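Long-range contact in GEO10716p1 (Drosophila melanogaster, PDB 7BTG), which probably removes phosphate from phosphorylated arginine in proteins, as a member of the low molecular weight protein tyrosine phosphatase family: residues D80-M85 with P104-Q109. The protein carries 1 engineered substitution. Sequence-based numbering, arbitrary orientation.
Sequences DYIFAM and PTCKIQ
Between Y81 and Q109 a phenol ring meets an amide, and the contact illustrates how differently the two faces of one strand pair can be packed. Q109 OE1 lies at the edge of the Y81 ring, near its plane and 3.5 Å from CE1, with ring and amide planes turned 70° apart. Extended beyond CG, the Q109 chain brings this oxygen to 3.8 Å from CE1 of F83 as well, and OE1 is hydrogen-bonded to Y114. Both rings also meet F149 of helix 133-154 edge to face. K107 runs alongside Y81, pointing the same way, and its CD passes 3.8 Å from the phenol OH; beyond CD the chain leaves the ring, and the chi4 bend (-88°) turns only the amine. An alanine in place of Y81 would probably leave the K107 methylenes and the Q109 amide without their aromatic neighbour and open a gap in front of F149.

Beneath these side chains the backbones pair in parallel, 81-84 against 107-109, in a beta-alpha-beta unit whose crossover runs through helix 87-99; strand 107-110 thereby forms one border of the four-stranded parallel sheet, in the 2-1-3-4 order of the low molecular weight phosphatase fold. K107 is gripped through both its backbone groups: its N donates to D80 O (2.9 Å) and its O accepts from I82 N (2.8 Å). Q109 repeats the pattern, N to I82 O and O from A84 N.

The opposite face is apolar. There I82 is buried among L4 and V6 of strand 2-7, F76 of helix 73-78 and L93 of helix 87-99, whereas K107 on the Y81 side is exposed. I82 CD1 reaches C106 SG at 3.9 Å; the approach of I82 CB to I108 CG1 is looser, at 4.3 Å.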
loop_
_atom_site.group_PDB
_atom_site.type_symbol
_atom_site.label_atom_id
_atom_site.label_comp_id
_atom_site.label_asym_id
_atom_site.label_seq_id
_atom_site.Cartn_x
_atom_site.Cartn_y
_atom_site.Cartn_z
ATOM N N ASP A 80 7.260 5.503 8.699
ATOM C CA ASP A 80 8.613 5.058 8.394
ATOM C C ASP A 80 8.750 4.651 6.933
ATOM O O ASP A 80 9.791 4.885 6.308
ATOM C CB ASP A 80 8.999 3.879 9.304
ATOM C CG ASP A 80 8.787 4.187 10.787
ATOM O OD1 ASP A 80 9.429 5.127 11.309
ATOM O OD2 ASP A 80 7.978 3.490 11.430
ATOM N N TYR A 81 7.720 4.019 6.390
ATOM C CA TYR A 81 7.684 3.612 4.997
ATOM C C TYR A 81 6.395 4.130 4.388
ATOM O O TYR A 81 5.344 4.070 5.028
ATOM C CB TYR A 81 7.777 2.084 4.858
ATOM C CG TYR A 81 9.171 1.584 5.108
ATOM C CD1 TYR A 81 10.044 1.401 4.057
ATOM C CD2 TYR A 81 9.631 1.340 6.411
ATOM C CE1 TYR A 81 11.341 0.969 4.269
ATOM C CE2 TYR A 81 10.933 0.891 6.640
ATOM C CZ TYR A 81 11.785 0.712 5.556
ATOM O OH TYR A 81 13.087 0.281 5.723
ATOM N N ILE A 82 6.492 4.674 3.181
ATOM C CA ILE A 82 5.341 4.988 2.343
ATOM C C ILE A 82 5.561 4.266 1.023
ATOM O O ILE A 82 6.556 4.515 0.334
ATOM C CB ILE A 82 5.172 6.498 2.126
ATOM C CG1 ILE A 82 4.957 7.212 3.457
ATOM C CG2 ILE A 82 4.022 6.752 1.215
ATOM C CD1 ILE A 82 4.871 8.716 3.321
ATOM N N PHE A 83 4.673 3.340 0.705
ATOM C CA PHE A 83 4.821 2.455 -0.441
ATOM C C PHE A 83 3.908 2.913 -1.568
ATOM O O PHE A 83 2.694 3.030 -1.376
ATOM C CB PHE A 83 4.507 1.012 -0.059
ATOM C CG PHE A 83 5.550 0.393 0.836
ATOM C CD1 PHE A 83 6.864 0.276 0.399
ATOM C CD2 PHE A 83 5.226 -0.058 2.100
ATOM C CE1 PHE A 83 7.830 -0.269 1.206
ATOM C CE2 PHE A 83 6.188 -0.610 2.911
ATOM C CZ PHE A 83 7.492 -0.727 2.456
ATOM N N ALA A 84 4.503 3.178 -2.726
ATOM C CA ALA A 84 3.776 3.391 -3.967
ATOM C C ALA A 84 3.515 2.066 -4.678
ATOM O O ALA A 84 4.286 1.111 -4.560
ATOM C CB ALA A 84 4.586 4.315 -4.887
ATOM N N MET A 85 2.416 2.010 -5.427
ATOM C CA MET A 85 2.168 0.852 -6.283
ATOM C C MET A 85 2.795 1.012 -7.659
ATOM O O MET A 85 3.202 0.011 -8.271
ATOM C CB MET A 85 0.660 0.624 -6.439
ATOM C CG MET A 85 -0.058 0.542 -5.129
ATOM S SD MET A 85 0.414 -0.981 -4.205
ATOM C CE MET A 85 0.169 -0.379 -2.538
ATOM N N PRO A 104 11.116 15.412 5.194
ATOM C CA PRO A 104 10.740 14.241 5.984
ATOM C C PRO A 104 11.820 13.176 5.912
ATOM O O PRO A 104 12.704 13.204 5.052
ATOM C CB PRO A 104 9.444 13.759 5.314
ATOM C CG PRO A 104 9.090 14.842 4.274
ATOM C CD PRO A 104 10.395 15.450 3.912
ATOM N N THR A 105 11.736 12.222 6.843
ATOM C CA THR A 105 12.647 11.086 6.854
ATOM C C THR A 105 11.947 9.773 6.549
ATOM O O THR A 105 12.567 8.711 6.665
ATOM C CB THR A 105 13.370 10.976 8.195
ATOM O OG1 THR A 105 12.443 11.201 9.259
ATOM C CG2 THR A 105 14.476 12.001 8.277
ATOM N N CYS A 106 10.673 9.806 6.175
ATOM C CA CYS A 106 10.046 8.579 5.719
ATOM C C CYS A 106 10.789 8.056 4.495
ATOM O O CYS A 106 11.259 8.827 3.651
ATOM C CB CYS A 106 8.583 8.832 5.375
ATOM S SG CYS A 106 8.391 10.100 4.112
ATOM N N LYS A 107 10.901 6.743 4.399
ATOM C CA LYS A 107 11.373 6.126 3.173
ATOM C C LYS A 107 10.186 5.933 2.232
ATOM O O LYS A 107 9.152 5.386 2.629
ATOM C CB LYS A 107 12.063 4.801 3.485
ATOM C CG LYS A 107 13.060 4.931 4.637
ATOM C CD LYS A 107 14.084 3.818 4.652
ATOM C CE LYS A 107 15.396 4.294 5.269
ATOM N NZ LYS A 107 16.287 4.905 4.236
ATOM N N ILE A 108 10.333 6.405 0.997
ATOM C CA ILE A 108 9.295 6.317 -0.020
ATOM C C ILE A 108 9.778 5.359 -1.102
ATOM O O ILE A 108 10.799 5.610 -1.750
ATOM C CB ILE A 108 8.970 7.695 -0.617
ATOM C CG1 ILE A 108 8.463 8.654 0.472
ATOM C CG2 ILE A 108 7.964 7.533 -1.744
ATOM C CD1 ILE A 108 8.564 10.140 0.098
ATOM N N GLN A 109 9.049 4.263 -1.313
ATOM C CA GLN A 109 9.570 3.206 -2.164
ATOM C C GLN A 109 8.446 2.555 -2.954
ATOM O O GLN A 109 7.290 2.514 -2.522
ATOM C CB GLN A 109 10.324 2.128 -1.336
ATOM C CG GLN A 109 11.466 2.683 -0.462
ATOM C CD GLN A 109 12.044 1.663 0.530
ATOM O OE1 GLN A 109 11.467 0.608 0.781
ATOM N NE2 GLN A 109 13.196 1.987 1.085
#